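Local coordinates for protein mitochondrial association factor 1 (Toxoplasma gondii, PDB 6BXS) that is encoded at a locus required for the parasite's direct manipulation of host mitochondria and carries a macro domain, a fold whose relatives commonly bind ADP-ribose, at residues 50-53 with 54-58; 80-83 with 84-87; 180-183 with 184-188; 257-260 with 261-265. One frame throughout, in Å; residues are numbered along the deposited sequence.

Interaction 1: residues 50-53 with 54-58; sequences AGTY and GLFIG
Thr52 O receives the amide of Leu55 in the one backbone hydrogen bond of this turn, Leu55 N to Thr52 O at 3.0 Å, and it shows how a bond can be sound without being straight. The N-H points at the oxygen with an angle of 148°, yet the donor sits well above the carbonyl plane in the type I beta turn from Thr52 to Leu55. Leu55 then takes a left-handed backbone conformation (phi 69°), and the chain leaves the turn toward Phe56. There the side chains meet: Thr52 OG1 lies obliquely to the Phe56 ring, 3.2 Å from Phe56 CD2, while Thr52 CG2 comes to 3.7 Å from Phe56 CE2. The two side chains cross at about a right angle, and a Phe56 chi1 of 73°, which sets CG between the backbone N and carbonyl carbon, turns the ring toward Thr52, its CD2-CE2 side nearest the hydroxyl. In the macro domain the turn belongs to the loop between strand 45-50 and helix 61-76. Tyr169 OH ties the loop together by hydrogen bonding both Thr52 N and Phe56 O. Leu55 turns its side chain mainly the other way, against helix 83-103, although Leu55 CD2 still lies 3.7 Å from Thr52 O. Beyond the turn, Tyr53 reaches with its hydroxyl to the carbonyl oxygen of Ala172.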
# COMPACT_ATOMS: atom_id res chain seq x y z
N ALA A 50 -5.31 0.23 -0.82
CA ALA A 50 -5.65 -0.51 -2.04
C ALA A 50 -6.33 0.45 -3.01
O ALA A 50 -7.55 0.62 -3.00
CB ALA A 50 -6.56 -1.68 -1.72
N GLY A 51 -5.51 1.08 -3.86
CA GLY A 51 -5.95 2.19 -4.68
C GLY A 51 -6.80 1.81 -5.88
O GLY A 51 -6.89 0.64 -6.25
N THR A 52 -7.40 2.82 -6.49
CA THR A 52 -8.22 2.65 -7.68
C THR A 52 -7.41 3.00 -8.93
O THR A 52 -6.41 3.71 -8.85
CB THR A 52 -9.47 3.54 -7.63
OG1 THR A 52 -9.07 4.91 -7.54
CG2 THR A 52 -10.34 3.19 -6.42
N TYR A 53 -7.86 2.50 -10.07
CA TYR A 53 -7.19 2.76 -11.34
C TYR A 53 -7.27 4.24 -11.73
O TYR A 53 -6.46 4.72 -12.53
CB TYR A 53 -7.79 1.88 -12.43
CG TYR A 53 -7.73 0.40 -12.09
CD1 TYR A 53 -6.50 -0.23 -11.94
CD2 TYR A 53 -8.88 -0.35 -11.91
CE1 TYR A 53 -6.43 -1.57 -11.62
CE2 TYR A 53 -8.82 -1.70 -11.59
CZ TYR A 53 -7.58 -2.30 -11.44
OH TYR A 53 -7.50 -3.64 -11.13
N GLY A 54 -8.23 4.95 -11.15
CA GLY A 54 -8.37 6.38 -11.37
C GLY A 54 -7.56 7.22 -10.40
O GLY A 54 -7.52 8.45 -10.52
N LEU A 55 -6.93 6.57 -9.43
CA LEU A 55 -5.97 7.20 -8.52
C LEU A 55 -6.58 8.21 -7.53
O LEU A 55 -5.88 9.12 -7.08
CB LEU A 55 -4.87 7.91 -9.32
CG LEU A 55 -4.17 7.12 -10.43
CD1 LEU A 55 -3.08 7.98 -11.06
CD2 LEU A 55 -3.60 5.82 -9.89
N PHE A 56 -7.84 8.03 -7.17
CA PHE A 56 -8.47 8.91 -6.17
C PHE A 56 -8.55 8.23 -4.81
O PHE A 56 -8.62 7.01 -4.71
CB PHE A 56 -9.88 9.31 -6.62
CG PHE A 56 -10.88 8.20 -6.51
CD1 PHE A 56 -11.58 7.98 -5.33
CD2 PHE A 56 -11.13 7.37 -7.59
CE1 PHE A 56 -12.49 6.95 -5.23
CE2 PHE A 56 -12.04 6.34 -7.48
CZ PHE A 56 -12.72 6.13 -6.31
N ILE A 57 -8.54 9.04 -3.75
CA ILE A 57 -8.79 8.56 -2.40
C ILE A 57 -10.25 8.83 -2.04
O ILE A 57 -10.67 9.98 -1.92
CB ILE A 57 -7.86 9.23 -1.38
CG1 ILE A 57 -6.41 8.78 -1.63
CG2 ILE A 57 -8.27 8.86 0.05
CD1 ILE A 57 -5.38 9.57 -0.85
N GLY A 58 -11.01 7.76 -1.86
CA GLY A 58 -12.44 7.86 -1.62
C GLY A 58 -13.13 6.56 -2.00
O GLY A 58 -12.49 5.51 -2.05

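Interaction 2: residues 80-83 with 84-87; sequences PLTA and TELS
The chain runs from the extended residues Pro80 and Leu81 into the first turn of helix 83-103, with Thr82 at the N-cap. Two backbone bonds establish the helical repeat: Leu86 N to Thr82 O at 3.2 Å, nearly straight at 174°, and Ser87 N to Ala83 O at 2.9 Å. Thr82 OG1 and Thr84 OG1 share a hydrogen bond of 3.0 Å in which either may donate. Each hydroxyl stands between its own backbone N and carbonyl carbon (chi1 67° and 56°), and this common setting brings them together at the helix start. Glu85 reaches back past the N-cap, extended beyond CG, its side chain crossing that of Thr82 at about a right angle, with Glu85 CG 3.3 Å from Thr82 OG1. On the buried side Leu81 CD1 rests 3.8 Å from Glu85 CB, and Leu81 and Leu86 both continue into apolar packing against helix 61-76, on Ile70 and Ala67 among others. A water bridges Ala83 O and Ser87 OG, donating to Ala83 O at 2.8 Å and accepting from Ser87 OG at 3.1 Å.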
# COMPACT_ATOMS: atom_id res chain seq x y z
N PRO A 80 -12.46 22.52 6.61
CA PRO A 80 -13.53 22.19 5.66
C PRO A 80 -13.02 21.25 4.57
O PRO A 80 -12.51 21.71 3.54
CB PRO A 80 -13.94 23.56 5.09
CG PRO A 80 -12.94 24.57 5.63
CD PRO A 80 -11.83 23.81 6.28
N LEU A 81 -13.15 19.95 4.81
CA LEU A 81 -12.75 18.94 3.84
C LEU A 81 -13.91 18.00 3.55
O LEU A 81 -14.43 17.35 4.46
CB LEU A 81 -11.54 18.14 4.35
CG LEU A 81 -10.97 17.11 3.38
CD1 LEU A 81 -10.35 17.79 2.16
CD2 LEU A 81 -9.94 16.23 4.07
N THR A 82 -14.32 17.94 2.29
CA THR A 82 -15.41 17.07 1.87
C THR A 82 -14.87 15.90 1.07
O THR A 82 -13.70 15.88 0.69
CB THR A 82 -16.45 17.84 1.02
OG1 THR A 82 -15.86 18.21 -0.23
CG2 THR A 82 -16.93 19.09 1.75
N ALA A 83 -15.73 14.92 0.82
CA ALA A 83 -15.36 13.74 0.04
C ALA A 83 -14.88 14.12 -1.36
O ALA A 83 -13.90 13.56 -1.86
CB ALA A 83 -16.53 12.78 -0.04
N THR A 84 -15.57 15.07 -1.98
CA THR A 84 -15.24 15.48 -3.34
C THR A 84 -13.91 16.23 -3.40
O THR A 84 -13.16 16.10 -4.36
CB THR A 84 -16.34 16.37 -3.95
OG1 THR A 84 -16.57 17.50 -3.10
CG2 THR A 84 -17.63 15.58 -4.09
N GLU A 85 -13.63 17.03 -2.37
CA GLU A 85 -12.36 17.74 -2.28
C GLU A 85 -11.20 16.76 -2.26
O GLU A 85 -10.27 16.85 -3.06
CB GLU A 85 -12.31 18.62 -1.03
CG GLU A 85 -13.16 19.88 -1.09
CD GLU A 85 -13.04 20.71 0.17
OE1 GLU A 85 -11.89 20.99 0.60
OE2 GLU A 85 -14.08 21.09 0.74
N LEU A 86 -11.26 15.82 -1.32
CA LEU A 86 -10.21 14.83 -1.13
C LEU A 86 -10.05 13.95 -2.36
O LEU A 86 -8.92 13.65 -2.78
CB LEU A 86 -10.51 13.97 0.10
CG LEU A 86 -9.59 12.78 0.35
CD1 LEU A 86 -8.13 13.21 0.42
CD2 LEU A 86 -9.99 12.08 1.64
N SER A 87 -11.17 13.53 -2.94
CA SER A 87 -11.15 12.70 -4.14
C SER A 87 -10.44 13.40 -5.29
O SER A 87 -9.56 12.83 -5.92
CB SER A 87 -12.58 12.33 -4.56
OG SER A 87 -13.05 11.21 -3.84
O HOH W 1 -12.65 11.36 -0.77

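Interaction 3: residues 180-183 with 184-188; sequences SAYN and MAYKA
Tyr182 and Tyr186 stand side by side on helix 179-202, pointing the same way, with Tyr182 OH and CZ at the edge of the Tyr186 ring. Against the Tyr182 ring, Tyr186 CD2 lies obliquely. With ring planes 53° apart and centroids 5.7 Å from each other, the pair is neither a stack nor edge-to-face. The pairing is a worked case of the i to i+4 spacing of an alpha helix, which brings residues four apart onto one flank. Its closest carbons are Tyr182 CE2 and Tyr186 CD2, 3.7 Å apart, and Tyr182 OH lies 3.6 Å from Tyr186 CE2. A chi1 of -174° carries the Tyr182 ring outward from the helix, alongside Tyr186. Beyond the pair, Arg228 makes a cation-pi contact with Tyr182, Tyr186 OH hydrogen bonds Leu219 O, and helix 230-248 packs against both tyrosines. The backbone carrying the rings is regular: Tyr186 N to Tyr182 O is 2.8 Å, and Ala185 N to Ala181 O is 2.9 Å. Met184 N bonds Ser180 O at a longer 3.3 Å, while the Met184 side chain bends at chi3 and heads back toward that serine. On another flank Lys187 runs extended beyond CG past the Asn183 carbonyl; Lys187 N bonds Asn183 O at 3.0 Å, and Lys187 CG lies 3.2 Å from the same oxygen.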
# COMPACT_ATOMS: atom_id res chain seq x y z
N SER A 180 -0.03 -15.03 -16.29
CA SER A 180 1.28 -14.53 -16.65
C SER A 180 1.38 -13.02 -16.45
O SER A 180 2.32 -12.52 -15.84
CB SER A 180 1.62 -14.89 -18.10
OG SER A 180 2.98 -14.63 -18.39
N ALA A 181 0.38 -12.29 -16.95
CA ALA A 181 0.36 -10.84 -16.83
C ALA A 181 0.06 -10.42 -15.39
O ALA A 181 0.63 -9.46 -14.88
CB ALA A 181 -0.66 -10.23 -17.78
N TYR A 182 -0.84 -11.16 -14.75
CA TYR A 182 -1.25 -10.87 -13.38
C TYR A 182 -0.08 -10.99 -12.41
O TYR A 182 0.19 -10.06 -11.64
CB TYR A 182 -2.38 -11.81 -12.96
CG TYR A 182 -2.97 -11.49 -11.61
CD1 TYR A 182 -3.97 -10.54 -11.49
CD2 TYR A 182 -2.54 -12.13 -10.46
CE1 TYR A 182 -4.52 -10.23 -10.26
CE2 TYR A 182 -3.08 -11.84 -9.22
CZ TYR A 182 -4.08 -10.88 -9.13
OH TYR A 182 -4.63 -10.58 -7.91
N ASN A 183 0.61 -12.13 -12.44
CA ASN A 183 1.74 -12.37 -11.56
C ASN A 183 2.84 -11.34 -11.77
O ASN A 183 3.43 -10.83 -10.81
CB ASN A 183 2.30 -13.77 -11.78
CG ASN A 183 1.37 -14.87 -11.28
OD1 ASN A 183 0.58 -14.65 -10.36
ND2 ASN A 183 1.47 -16.05 -11.88
N MET A 184 3.11 -11.02 -13.03
CA MET A 184 4.14 -10.05 -13.38
C MET A 184 3.79 -8.66 -12.85
O MET A 184 4.65 -7.95 -12.33
CB MET A 184 4.31 -10.01 -14.90
CG MET A 184 5.65 -9.51 -15.38
SD MET A 184 5.94 -9.89 -17.12
CE MET A 184 6.07 -11.67 -17.10
N ALA A 185 2.52 -8.27 -12.97
CA ALA A 185 2.05 -6.97 -12.49
C ALA A 185 2.06 -6.92 -10.97
O ALA A 185 2.37 -5.89 -10.37
CB ALA A 185 0.65 -6.68 -13.02
N TYR A 186 1.72 -8.04 -10.34
CA TYR A 186 1.67 -8.13 -8.88
C TYR A 186 3.06 -7.95 -8.27
O TYR A 186 3.23 -7.27 -7.26
CB TYR A 186 1.07 -9.46 -8.44
CG TYR A 186 0.28 -9.39 -7.14
CD1 TYR A 186 0.91 -9.15 -5.93
CD2 TYR A 186 -1.10 -9.56 -7.14
CE1 TYR A 186 0.18 -9.09 -4.74
CE2 TYR A 186 -1.83 -9.50 -5.97
CZ TYR A 186 -1.19 -9.26 -4.78
OH TYR A 186 -1.92 -9.20 -3.61
N LYS A 187 4.06 -8.59 -8.88
CA LYS A 187 5.44 -8.46 -8.42
C LYS A 187 5.94 -7.03 -8.60
O LYS A 187 6.61 -6.49 -7.72
CB LYS A 187 6.35 -9.43 -9.18
CG LYS A 187 6.05 -10.89 -8.92
CD LYS A 187 6.76 -11.78 -9.93
CE LYS A 187 6.38 -13.24 -9.75
NZ LYS A 187 6.59 -14.03 -10.99
N ALA A 188 5.62 -6.44 -9.75
CA ALA A 188 5.96 -5.05 -10.04
C ALA A 188 5.36 -4.12 -9.00
O ALA A 188 5.99 -3.14 -8.59
CB ALA A 188 5.48 -4.67 -11.43

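Interaction 4: residues 257-260 with 261-265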
# COMPACT_ATOMS: atom_id res chain seq x y z
N MET A 257 -2.97 -7.02 6.95
CA MET A 257 -4.30 -6.82 7.51
C MET A 257 -5.13 -8.09 7.34
O MET A 257 -4.74 -8.99 6.60
CB MET A 257 -4.99 -5.63 6.85
CG MET A 257 -4.20 -4.33 6.96
SD MET A 257 -4.83 -3.02 5.91
CE MET A 257 -6.46 -2.78 6.62
N TYR A 258 -6.27 -8.14 8.01
CA TYR A 258 -7.07 -9.36 8.04
C TYR A 258 -8.20 -9.37 7.02
O TYR A 258 -8.87 -8.36 6.80
CB TYR A 258 -7.66 -9.56 9.44
CG TYR A 258 -8.48 -10.82 9.56
CD1 TYR A 258 -7.88 -12.05 9.80
CD2 TYR A 258 -9.87 -10.80 9.41
CE1 TYR A 258 -8.62 -13.21 9.91
CE2 TYR A 258 -10.62 -11.95 9.52
CZ TYR A 258 -9.99 -13.15 9.77
OH TYR A 258 -10.74 -14.30 9.87
N GLU A 259 -8.39 -10.52 6.39
CA GLU A 259 -9.61 -10.81 5.66
C GLU A 259 -9.99 -12.27 5.96
O GLU A 259 -9.11 -13.11 6.16
CB GLU A 259 -9.43 -10.56 4.16
CG GLU A 259 -8.18 -11.16 3.53
CD GLU A 259 -8.34 -12.61 3.12
OE1 GLU A 259 -9.48 -13.05 2.87
OE2 GLU A 259 -7.30 -13.31 3.03
N PRO A 260 -11.30 -12.56 6.01
CA PRO A 260 -11.82 -13.83 6.55
C PRO A 260 -11.15 -15.12 6.05
O PRO A 260 -11.11 -16.09 6.81
CB PRO A 260 -13.29 -13.81 6.13
CG PRO A 260 -13.63 -12.37 6.12
CD PRO A 260 -12.41 -11.66 5.62
N SER A 261 -10.63 -15.14 4.82
CA SER A 261 -10.05 -16.37 4.26
C SER A 261 -8.58 -16.55 4.62
O SER A 261 -7.97 -17.57 4.28
CB SER A 261 -10.22 -16.40 2.74
OG SER A 261 -9.35 -15.46 2.11
N ASP A 262 -8.00 -15.56 5.30
CA ASP A 262 -6.61 -15.61 5.75
C ASP A 262 -5.66 -15.96 4.59
O ASP A 262 -4.65 -16.64 4.78
CB ASP A 262 -6.47 -16.63 6.90
CG ASP A 262 -6.06 -15.98 8.21
OD1 ASP A 262 -5.47 -14.87 8.19
OD2 ASP A 262 -6.31 -16.58 9.27
N THR A 263 -5.99 -15.47 3.41
CA THR A 263 -5.29 -15.85 2.19
C THR A 263 -3.85 -15.36 2.15
O THR A 263 -2.97 -16.05 1.64
CB THR A 263 -6.05 -15.33 0.95
OG1 THR A 263 -7.27 -16.06 0.81
CG2 THR A 263 -5.23 -15.49 -0.33
N ALA A 264 -3.60 -14.17 2.70
CA ALA A 264 -2.25 -13.63 2.74
C ALA A 264 -1.33 -14.56 3.52
O ALA A 264 -0.22 -14.88 3.08
CB ALA A 264 -2.24 -12.23 3.35
N LEU A 265 -1.80 -14.99 4.68
CA LEU A 265 -1.08 -15.93 5.53
C LEU A 265 -0.82 -17.25 4.81
O LEU A 265 0.31 -17.71 4.74
CB LEU A 265 -1.86 -16.17 6.82
CG LEU A 265 -1.28 -17.19 7.81
CD1 LEU A 265 0.08 -16.75 8.31
CD2 LEU A 265 -2.24 -17.39 8.97
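Glu259 and Ser261 make the tight part of this contact, where the carboxylate reaches forward to the start of helix 263-276. Glu259 OE1 accepts twice from Ser261: from OG at 2.5 Å through its syn lone pair, and from the amide N at 3.1 Å, which comes from above the carboxylate plane. Glu259 OE2 takes Thr263 N at 2.6 Å, met nearly along the C-O axis. With CG between the backbone N and carbonyl carbon (chi1 48°), a bend at chi2 (85°) turns the carboxylate onto these donors. Ser261 OG in turn accepts from Thr263 OG1 at 2.5 Å, so the hydroxyls form a short relay ending on Glu259. The backbone here forms a type I beta turn from Glu259 to Asp262, closed by Asp262 N to Glu259 O at 2.8 Å. The other side is looser: the Asp262 side chain makes no capping bond although it holds the N-cap position, and Asp262 OD1 only approaches Tyr258 CE1 obliquely, at 4.0 Å, with ring and carboxylate planes 78° apart. This junction joins strand 253-256 of the macro-domain sheet to the last helix. A carboxylate meeting an amide of the first helical turn implies that Glu259, not Asp262, supplies the acceptor there, and the nearby helix dipole would probably stabilise its negative charge.

The four contacts come in series along one chain and all sit at turns or helices around the mixed sheet of the macro domain. Interactions 1 and 2, with centres about 14 Å apart, are the only pair that touch: Ser87 OG at the start of helix 83-103 probably hydrogen bonds Ile57 O of the loop after strand 45-50. Interactions 3 and 4 have centres about 20 Å apart and do not touch, but helix 230-248 packs against residues of both. Interactions 2 and 3 are the farthest apart, about 33 Å between centres. Strands 45-50 and 253-256 are separated in the sheet by strand 213-216; the loops of interactions 1 and 4 leave them and join this one sheet to helices 61-76 and 263-276.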